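Local coordinates for protein Cow rumen GH26 endo-mannanase (PDB 6UEH) that hydrolyses internal beta-1,4 linkages in mannan chains, galactomannan probably among its substrates, as a family 26 endo-mannanase from the cow rumen, at residues A[156-159]-A[160-163]; A[284-287]-A[288-291]; A[475-478]-A[479-483]. All blocks are in the same frame, centred on the assembly; numbering follows the deposited sequence.

All three contacts lie in the family 26 catalytic domain, a (beta/alpha)8 TIM barrel, and none belongs to the separate beta-strand domain that carries the calcium site. They come in series along the chain. Interaction 1 is in helix 152-164, before the first barrel strand, 169-174. Interaction 2 is in helix 280-301, which leads to strand 306-309. Interaction 3 spans the last strand, 476-477, which pairs with 169-174, and the 3-10 turn after it. Interactions 1 and 3, centres about 13 Å apart, touch where Y160 OH packs on I477 and L482 and Y160 CE1 on P483, joining the two ends of the barrel fold. Interaction 2 is remote, about 31 and 36 Å from them between centres.

Interaction 1: A[156-159]-A[160-163]; sequences KLQD and YLGS
L161 reaches back one helical turn to L157 and Q158 within helix 152-164, which packs against the first residues of three parallel strands of the TIM barrel. Its CG lies 3.2 Å from L157 O, the carbonyl that also takes the L161 N-H, and 4.2 Å from L157 CD1. With CG anti to the carbonyl carbon (chi1 -60°), L161 carries CD1 along the helix to Q158, where it stands 3.7 Å from OE1. The two side chains cross there at about a right angle. An alanine here would probably open a gap between L157 CD1 and the Q158 amide and leave M382 and M423 with less apolar cover. On the flank, Y160 sets its CB 3.5 Å from L157 O, and its side chain runs on to L482 and P483. Flanking the L161 bond, those from Y160 N to K156 O (3.0 Å) and G162 N to Q158 O fix the spacing of these groups. Further out, L157 and Q158 rest on I358, and T143 OG1 bonds to D159 OD1. The Q158 amide is held at one end: NE2 donates to D381 O, whereas OE1, buried beside L161 CD1, has no polar partner in the model.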
ATOM      1  N   LYS A 156     -19.183   1.555 -12.530  1.00 17.55           N
ATOM      2  CA  LYS A 156     -19.083   2.988 -12.795  1.00 19.95           C
ATOM      3  C   LYS A 156     -18.190   3.680 -11.767  1.00 19.75           C
ATOM      4  O   LYS A 156     -17.427   4.584 -12.112  1.00 17.23           O
ATOM      5  CB  LYS A 156     -20.472   3.630 -12.821  1.00 21.15           C
ATOM      6  CG  LYS A 156     -21.225   3.379 -14.122  1.00 23.89           C
ATOM      7  CD  LYS A 156     -22.727   3.567 -13.966  1.00 27.67           C
ATOM      8  CE  LYS A 156     -23.093   5.004 -13.671  1.00 31.05           C
ATOM      9  NZ  LYS A 156     -24.576   5.172 -13.585  1.00 33.58           N
ATOM     10  N   LEU A 157     -18.280   3.254 -10.510  1.00 16.90           N
ATOM     11  CA  LEU A 157     -17.404   3.792  -9.468  1.00 16.53           C
ATOM     12  C   LEU A 157     -15.943   3.446  -9.757  1.00 16.32           C
ATOM     13  O   LEU A 157     -15.073   4.314  -9.703  1.00 16.36           O
ATOM     14  CB  LEU A 157     -17.810   3.269  -8.085  1.00 16.28           C
ATOM     15  CG  LEU A 157     -16.868   3.594  -6.919  1.00 16.84           C
ATOM     16  CD1 LEU A 157     -16.578   5.090  -6.828  1.00 17.40           C
ATOM     17  CD2 LEU A 157     -17.447   3.083  -5.601  1.00 15.76           C
ATOM     18  N   GLN A 158     -15.683   2.181 -10.074  1.00 16.31           N
ATOM     19  CA  GLN A 158     -14.326   1.735 -10.370  1.00 16.15           C
ATOM     20  C   GLN A 158     -13.748   2.475 -11.573  1.00 18.00           C
ATOM     21  O   GLN A 158     -12.562   2.817 -11.594  1.00 18.56           O
ATOM     22  CB  GLN A 158     -14.295   0.224 -10.615  1.00 16.21           C
ATOM     23  CG  GLN A 158     -12.898  -0.357 -10.844  1.00 16.07           C
ATOM     24  CD  GLN A 158     -12.105  -0.546  -9.555  1.00 17.47           C
ATOM     25  OE1 GLN A 158     -12.290   0.185  -8.582  1.00 16.65           O
ATOM     26  NE2 GLN A 158     -11.221  -1.537  -9.548  1.00 17.27           N
ATOM     27  N   ASP A 159     -14.588   2.731 -12.570  1.00 17.96           N
ATOM     28  CA  ASP A 159     -14.143   3.448 -13.759  1.00 17.82           C
ATOM     29  C   ASP A 159     -13.839   4.906 -13.440  1.00 17.01           C
ATOM     30  O   ASP A 159     -12.889   5.471 -13.978  1.00 19.45           O
ATOM     31  CB  ASP A 159     -15.185   3.349 -14.873  1.00 17.61           C
ATOM     32  CG  ASP A 159     -15.111   2.033 -15.613  1.00 20.00           C
ATOM     33  OD1 ASP A 159     -14.007   1.451 -15.681  1.00 21.38           O
ATOM     34  OD2 ASP A 159     -16.152   1.576 -16.124  1.00 18.16           O
ATOM     35  N   TYR A 160     -14.639   5.515 -12.568  1.00 17.41           N
ATOM     36  CA  TYR A 160     -14.352   6.876 -12.128  1.00 17.70           C
ATOM     37  C   TYR A 160     -12.999   6.937 -11.431  1.00 18.02           C
ATOM     38  O   TYR A 160     -12.207   7.850 -11.670  1.00 16.48           O
ATOM     39  CB  TYR A 160     -15.428   7.411 -11.183  1.00 17.45           C
ATOM     40  CG  TYR A 160     -14.967   8.668 -10.475  1.00 17.36           C
ATOM     41  CD1 TYR A 160     -14.965   9.893 -11.129  1.00 17.07           C
ATOM     42  CD2 TYR A 160     -14.501   8.624  -9.162  1.00 17.58           C
ATOM     43  CE1 TYR A 160     -14.528  11.039 -10.497  1.00 19.39           C
ATOM     44  CE2 TYR A 160     -14.060   9.769  -8.523  1.00 17.72           C
ATOM     45  CZ  TYR A 160     -14.077  10.973  -9.194  1.00 18.50           C
ATOM     46  OH  TYR A 160     -13.643  12.116  -8.563  1.00 18.26           O
ATOM     47  N   LEU A 161     -12.751   5.969 -10.552  1.00 17.06           N
ATOM     48  CA  LEU A 161     -11.481   5.884  -9.840  1.00 15.76           C
ATOM     49  C   LEU A 161     -10.323   5.756 -10.823  1.00 15.81           C
ATOM     50  O   LEU A 161      -9.292   6.408 -10.670  1.00 15.67           O
ATOM     51  CB  LEU A 161     -11.481   4.701  -8.869  1.00 15.48           C
ATOM     52  CG  LEU A 161     -12.552   4.730  -7.777  1.00 15.43           C
ATOM     53  CD1 LEU A 161     -12.526   3.453  -6.942  1.00 15.32           C
ATOM     54  CD2 LEU A 161     -12.382   5.957  -6.895  1.00 15.32           C
ATOM     55  N   GLY A 162     -10.505   4.915 -11.835  1.00 16.05           N
ATOM     56  CA  GLY A 162      -9.497   4.736 -12.862  1.00 19.34           C
ATOM     57  C   GLY A 162      -9.253   6.009 -13.650  1.00 20.06           C
ATOM     58  O   GLY A 162      -8.165   6.218 -14.185  1.00 19.58           O
ATOM     59  N   SER A 163     -10.267   6.869 -13.714  1.00 20.64           N
ATOM     60  CA  SER A 163     -10.184   8.082 -14.521  1.00 21.54           C
ATOM     61  C   SER A 163      -9.338   9.158 -13.848  1.00 22.79           C
ATOM     62  O   SER A 163      -8.863  10.079 -14.507  1.00 24.17           O
ATOM     63  CB  SER A 163     -11.585   8.631 -14.818  1.00 20.42           C
ATOM     64  OG  SER A 163     -12.135   9.289 -13.689  1.00 19.31           O
TER

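Interaction 2: A[284-287]-A[288-291]; sequences YWNE and AIKM
The indole of W285 carries the I289 CD1 methyl over one face, a CH-pi contact in which CD1 sits 3.7 Å from the centroid of the five-membered ring and 15° off its normal. The methyl's closest ring atom is W285 NE1, at 3.6 Å, so it lies over the pyrrole side of the indole. Three other rings meet the same indole: W328 edge-to-face, W239 and Y343 with their planes inclined by about 25° and 35°. Both side chains are set for this by their torsions: W285 holds CG anti to its backbone N, while I289 extends CG1 and CD1 back along the helix. CG1 passes tightly over the backbone on the way, 3.1 Å from W285 O. That carbonyl accepts the I289 N-H at 2.9 Å, one of four successive i to i+4 bonds here, from A288 N to Y284 O through M291 N to E287 O. This is an interior turn of helix 280-301, an outer helix of the TIM barrel, and its neighbour 334-351 supplies I340, Y343, L344 and L348 to the apolar side. Polar ends anchor the same turn: Y343 OH bonds to N286 OD1, and Y284 OH to N242 O. On another side of the helix M291 CG comes to 3.3 Å from E287 O. E287 OE1 and K290 NZ stand 5.6 Å apart, too far for a salt bridge, though the opposite charges may still attract weakly.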
ATOM      1  N   TYR A 284     -19.027 -20.975  12.699  1.00 18.53           N
ATOM      2  CA  TYR A 284     -19.006 -19.597  13.185  1.00 17.19           C
ATOM      3  C   TYR A 284     -18.714 -18.624  12.052  1.00 15.80           C
ATOM      4  O   TYR A 284     -19.404 -17.615  11.897  1.00 16.16           O
ATOM      5  CB  TYR A 284     -17.972 -19.392  14.296  1.00 16.50           C
ATOM      6  CG  TYR A 284     -17.867 -17.932  14.672  1.00 16.87           C
ATOM      7  CD1 TYR A 284     -18.859 -17.324  15.432  1.00 18.67           C
ATOM      8  CD2 TYR A 284     -16.806 -17.150  14.230  1.00 15.99           C
ATOM      9  CE1 TYR A 284     -18.788 -15.986  15.761  1.00 20.14           C
ATOM     10  CE2 TYR A 284     -16.726 -15.806  14.554  1.00 16.36           C
ATOM     11  CZ  TYR A 284     -17.720 -15.231  15.319  1.00 18.97           C
ATOM     12  OH  TYR A 284     -17.651 -13.894  15.645  1.00 19.83           O
ATOM     13  N   TRP A 285     -17.676 -18.933  11.278  1.00 14.73           N
ATOM     14  CA  TRP A 285     -17.255 -18.116  10.144  1.00 16.45           C
ATOM     15  C   TRP A 285     -18.427 -17.890   9.190  1.00 15.62           C
ATOM     16  O   TRP A 285     -18.661 -16.771   8.734  1.00 16.31           O
ATOM     17  CB  TRP A 285     -16.065 -18.794   9.442  1.00 14.96           C
ATOM     18  CG  TRP A 285     -15.453 -18.082   8.254  1.00 15.11           C
ATOM     19  CD1 TRP A 285     -15.136 -18.644   7.050  1.00 16.19           C
ATOM     20  CD2 TRP A 285     -15.048 -16.706   8.168  1.00 16.59           C
ATOM     21  NE1 TRP A 285     -14.575 -17.708   6.218  1.00 17.98           N
ATOM     22  CE2 TRP A 285     -14.510 -16.510   6.878  1.00 17.81           C
ATOM     23  CE3 TRP A 285     -15.095 -15.621   9.051  1.00 16.40           C
ATOM     24  CZ2 TRP A 285     -14.027 -15.274   6.449  1.00 18.61           C
ATOM     25  CZ3 TRP A 285     -14.614 -14.395   8.622  1.00 18.47           C
ATOM     26  CH2 TRP A 285     -14.089 -14.232   7.332  1.00 19.21           C
ATOM     27  N   ASN A 286     -19.184 -18.950   8.922  1.00 18.62           N
ATOM     28  CA  ASN A 286     -20.354 -18.845   8.055  1.00 21.24           C
ATOM     29  C   ASN A 286     -21.453 -17.962   8.640  1.00 22.98           C
ATOM     30  O   ASN A 286     -22.109 -17.223   7.908  1.00 20.36           O
ATOM     31  CB  ASN A 286     -20.912 -20.234   7.744  1.00 18.67           C
ATOM     32  CG  ASN A 286     -20.091 -20.966   6.700  1.00 18.64           C
ATOM     33  OD1 ASN A 286     -19.424 -20.343   5.874  1.00 18.39           O
ATOM     34  ND2 ASN A 286     -20.136 -22.293   6.731  1.00 19.43           N
ATOM     35  N   GLU A 287     -21.655 -18.040   9.954  1.00 18.93           N
ATOM     36  CA  GLU A 287     -22.639 -17.189  10.619  1.00 21.84           C
ATOM     37  C   GLU A 287     -22.240 -15.721  10.527  1.00 17.90           C
ATOM     38  O   GLU A 287     -23.081 -14.854  10.294  1.00 17.63           O
ATOM     39  CB  GLU A 287     -22.809 -17.585  12.087  1.00 25.20           C
ATOM     40  CG  GLU A 287     -23.561 -18.882  12.311  1.00 29.95           C
ATOM     41  CD  GLU A 287     -23.931 -19.085  13.769  1.00 34.39           C
ATOM     42  OE1 GLU A 287     -23.895 -18.095  14.530  1.00 35.62           O
ATOM     43  OE2 GLU A 287     -24.255 -20.228  14.155  1.00 36.68           O
ATOM     44  N   ALA A 288     -20.952 -15.447  10.712  1.00 17.78           N
ATOM     45  CA  ALA A 288     -20.442 -14.083  10.614  1.00 16.95           C
ATOM     46  C   ALA A 288     -20.582 -13.548   9.190  1.00 16.75           C
ATOM     47  O   ALA A 288     -20.954 -12.392   8.984  1.00 16.38           O
ATOM     48  CB  ALA A 288     -18.990 -14.025  11.066  1.00 17.11           C
ATOM     49  N   ILE A 289     -20.283 -14.395   8.211  1.00 15.82           N
ATOM     50  CA  ILE A 289     -20.437 -14.022   6.809  1.00 15.34           C
ATOM     51  C   ILE A 289     -21.905 -13.736   6.488  1.00 16.21           C
ATOM     52  O   ILE A 289     -22.217 -12.788   5.764  1.00 16.38           O
ATOM     53  CB  ILE A 289     -19.896 -15.121   5.874  1.00 15.34           C
ATOM     54  CG1 ILE A 289     -18.376 -15.226   6.005  1.00 13.38           C
ATOM     55  CG2 ILE A 289     -20.267 -14.839   4.425  1.00 15.52           C
ATOM     56  CD1 ILE A 289     -17.783 -16.395   5.246  1.00 16.02           C
ATOM     57  N   LYS A 290     -22.795 -14.553   7.044  1.00 17.98           N
ATOM     58  CA  LYS A 290     -24.234 -14.390   6.845  1.00 18.37           C
ATOM     59  C   LYS A 290     -24.716 -13.029   7.336  1.00 18.64           C
ATOM     60  O   LYS A 290     -25.475 -12.342   6.648  1.00 18.23           O
ATOM     61  CB  LYS A 290     -25.005 -15.506   7.560  1.00 19.23           C
ATOM     62  CG  LYS A 290     -26.523 -15.426   7.398  1.00 20.24           C
ATOM     63  CD  LYS A 290     -27.239 -16.455   8.268  1.00 25.09           C
ATOM     64  CE  LYS A 290     -27.000 -16.181   9.749  1.00 28.76           C
ATOM     65  NZ  LYS A 290     -27.775 -17.094  10.643  1.00 32.77           N
ATOM     66  N   MET A 291     -24.273 -12.640   8.528  1.00 17.92           N
ATOM     67  CA  MET A 291     -24.695 -11.373   9.116  1.00 18.82           C
ATOM     68  C   MET A 291     -24.101 -10.192   8.356  1.00 18.66           C
ATOM     69  O   MET A 291     -24.746  -9.152   8.204  1.00 17.82           O
ATOM     70  CB  MET A 291     -24.307 -11.311  10.593  1.00 18.50           C
ATOM     71  CG  MET A 291     -24.983 -12.383  11.430  1.00 20.03           C
ATOM     72  SD  MET A 291     -24.845 -12.104  13.205  1.00 24.58           S
ATOM     73  CE  MET A 291     -25.768 -13.506  13.825  1.00 22.92           C
TER

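Interaction 3: A[475-478]-A[479-483]; sequences YCIT and LEDLP
T478 and D481 exchange two hydrogen bonds that turn the chain from the last barrel strand, 476-477, into the single 3-10 turn 479-481. The T478 N-H points almost straight at D481 OD2 (2.9 Å, 174°), meeting it from above the carboxylate plane, 36° out of it. In return D481 N donates to the backbone O of T478 at 3.0 Å, the turn's own bond. The carboxylate bond to the T478 N-H is the one a capping box would have, but T478 OG1 does not return it to D481 N. D481 keeps CG anti to its carbonyl carbon (chi1 -59°), which brings OD2 back over the strand end.

Water forms a second layer. One molecule lies 2.7 Å from T478 OG1 and donates toward E480 OE2 and D481 OD2, though its two protons cannot serve all the acceptors around it at once. Another joins T478 OG1 to E480 N, which donates to it. The E480 chain runs beside T478, with CG 3.3 Å from OG1, and its carboxylate OE2 goes on to a salt bridge with K198.

Apolar contact lies around I477: its CG2 is 3.8 Å from L482 CD2 and touches D481 CB as well. I477 also packs on V164 of helix 152-164, while I477 O bonds to S171 OG of the adjoining strand.

D481 OD2, gripped by one backbone N-H and approached by a water, would thus be expected to stay ionised, its negative charge lying at the start of the 3-10 turn.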
ATOM      1  N   TYR A 475      -4.598  18.945  -6.697  1.00 19.47           N
ATOM      2  CA  TYR A 475      -4.245  17.538  -6.816  1.00 18.30           C
ATOM      3  C   TYR A 475      -5.170  16.642  -5.987  1.00 17.33           C
ATOM      4  O   TYR A 475      -5.251  15.438  -6.219  1.00 17.14           O
ATOM      5  CB  TYR A 475      -2.785  17.329  -6.398  1.00 18.07           C
ATOM      6  CG  TYR A 475      -2.293  15.908  -6.565  1.00 19.34           C
ATOM      7  CD1 TYR A 475      -2.022  15.389  -7.825  1.00 18.93           C
ATOM      8  CD2 TYR A 475      -2.094  15.087  -5.462  1.00 19.01           C
ATOM      9  CE1 TYR A 475      -1.576  14.091  -7.984  1.00 18.32           C
ATOM     10  CE2 TYR A 475      -1.643  13.785  -5.610  1.00 18.23           C
ATOM     11  CZ  TYR A 475      -1.387  13.294  -6.873  1.00 17.93           C
ATOM     12  OH  TYR A 475      -0.940  12.000  -7.027  1.00 17.46           O
ATOM     13  N   CYS A 476      -5.880  17.230  -5.030  1.00 17.29           N
ATOM     14  CA  CYS A 476      -6.703  16.438  -4.122  1.00 16.61           C
ATOM     15  C   CYS A 476      -8.194  16.558  -4.417  1.00 17.56           C
ATOM     16  O   CYS A 476      -8.740  17.657  -4.489  1.00 17.90           O
ATOM     17  CB  CYS A 476      -6.429  16.841  -2.674  1.00 15.92           C
ATOM     18  SG  CYS A 476      -7.424  15.972  -1.427  1.00 16.17           S
ATOM     19  N   ILE A 477      -8.844  15.411  -4.585  1.00 17.25           N
ATOM     20  CA  ILE A 477     -10.281  15.364  -4.810  1.00 17.07           C
ATOM     21  C   ILE A 477     -11.029  15.318  -3.483  1.00 16.80           C
ATOM     22  O   ILE A 477     -10.777  14.450  -2.646  1.00 16.85           O
ATOM     23  CB  ILE A 477     -10.670  14.145  -5.670  1.00 16.43           C
ATOM     24  CG1 ILE A 477     -10.153  14.333  -7.097  1.00 16.41           C
ATOM     25  CG2 ILE A 477     -12.178  13.940  -5.669  1.00 16.45           C
ATOM     26  CD1 ILE A 477     -10.343  13.129  -7.977  1.00 18.62           C
ATOM     27  N   THR A 478     -11.940  16.268  -3.292  1.00 16.07           N
ATOM     28  CA  THR A 478     -12.753  16.316  -2.084  1.00 15.93           C
ATOM     29  C   THR A 478     -14.209  16.025  -2.444  1.00 14.73           C
ATOM     30  O   THR A 478     -14.517  15.762  -3.608  1.00 13.06           O
ATOM     31  CB  THR A 478     -12.639  17.681  -1.375  1.00 17.22           C
ATOM     32  OG1 THR A 478     -13.238  18.702  -2.183  1.00 18.32           O
ATOM     33  CG2 THR A 478     -11.174  18.031  -1.130  1.00 17.44           C
ATOM     34  N   LEU A 479     -15.097  16.077  -1.452  1.00 14.39           N
ATOM     35  CA  LEU A 479     -16.493  15.680  -1.648  1.00 15.79           C
ATOM     36  C   LEU A 479     -17.173  16.446  -2.786  1.00 16.58           C
ATOM     37  O   LEU A 479     -17.889  15.861  -3.602  1.00 16.46           O
ATOM     38  CB  LEU A 479     -17.284  15.870  -0.350  1.00 15.43           C
ATOM     39  CG  LEU A 479     -18.741  15.399  -0.376  1.00 15.33           C
ATOM     40  CD1 LEU A 479     -18.816  13.947  -0.812  1.00 14.97           C
ATOM     41  CD2 LEU A 479     -19.405  15.587   0.981  1.00 15.58           C
ATOM     42  N   GLU A 480     -16.930  17.751  -2.839  1.00 18.83           N
ATOM     43  CA  GLU A 480     -17.551  18.617  -3.838  1.00 22.59           C
ATOM     44  C   GLU A 480     -17.127  18.284  -5.270  1.00 22.63           C
ATOM     45  O   GLU A 480     -17.846  18.593  -6.219  1.00 23.17           O
ATOM     46  CB  GLU A 480     -17.219  20.081  -3.536  1.00 27.08           C
ATOM     47  CG  GLU A 480     -15.728  20.387  -3.583  1.00 31.45           C
ATOM     48  CD  GLU A 480     -15.415  21.854  -3.356  1.00 35.55           C
ATOM     49  OE1 GLU A 480     -16.336  22.611  -2.981  1.00 37.41           O
ATOM     50  OE2 GLU A 480     -14.244  22.247  -3.557  1.00 36.38           O
ATOM     51  N   ASP A 481     -15.962  17.656  -5.423  1.00 21.52           N
ATOM     52  CA  ASP A 481     -15.403  17.375  -6.746  1.00 20.83           C
ATOM     53  C   ASP A 481     -16.027  16.147  -7.405  1.00 21.05           C
ATOM     54  O   ASP A 481     -15.870  15.936  -8.609  1.00 21.80           O
ATOM     55  CB  ASP A 481     -13.885  17.179  -6.657  1.00 20.66           C
ATOM     56  CG  ASP A 481     -13.165  18.390  -6.092  1.00 20.27           C
ATOM     57  OD1 ASP A 481     -13.612  19.530  -6.343  1.00 20.72           O
ATOM     58  OD2 ASP A 481     -12.141  18.196  -5.402  1.00 18.33           O
ATOM     59  N   LEU A 482     -16.721  15.332  -6.617  1.00 19.55           N
ATOM     60  CA  LEU A 482     -17.290  14.087  -7.118  1.00 18.49           C
ATOM     61  C   LEU A 482     -18.470  14.347  -8.056  1.00 20.82           C
ATOM     62  O   LEU A 482     -19.155  15.359  -7.935  1.00 20.42           O
ATOM     63  CB  LEU A 482     -17.727  13.195  -5.953  1.00 16.06           C
ATOM     64  CG  LEU A 482     -16.610  12.717  -5.021  1.00 15.80           C
ATOM     65  CD1 LEU A 482     -17.166  11.762  -3.975  1.00 15.33           C
ATOM     66  CD2 LEU A 482     -15.481  12.059  -5.809  1.00 15.56           C
ATOM     67  N   PRO A 483     -18.702  13.432  -9.009  1.00 24.25           N
ATOM     68  CA  PRO A 483     -19.794  13.614  -9.972  1.00 27.54           C
ATOM     69  C   PRO A 483     -21.171  13.296  -9.394  1.00 31.62           C
ATOM     70  O   PRO A 483     -22.160  13.902  -9.804  1.00 32.91           O
ATOM     71  CB  PRO A 483     -19.448  12.622 -11.094  1.00 26.31           C
ATOM     72  CG  PRO A 483     -18.031  12.179 -10.829  1.00 26.20           C
ATOM     73  CD  PRO A 483     -17.856  12.278  -9.352  1.00 24.80           C
TER
HETATM   74  O   HOH W   1     -15.743  19.396  -0.386  1.00  6.78           O
HETATM   75  O   HOH W   2     -11.970  20.490  -3.706  1.00 38.30           O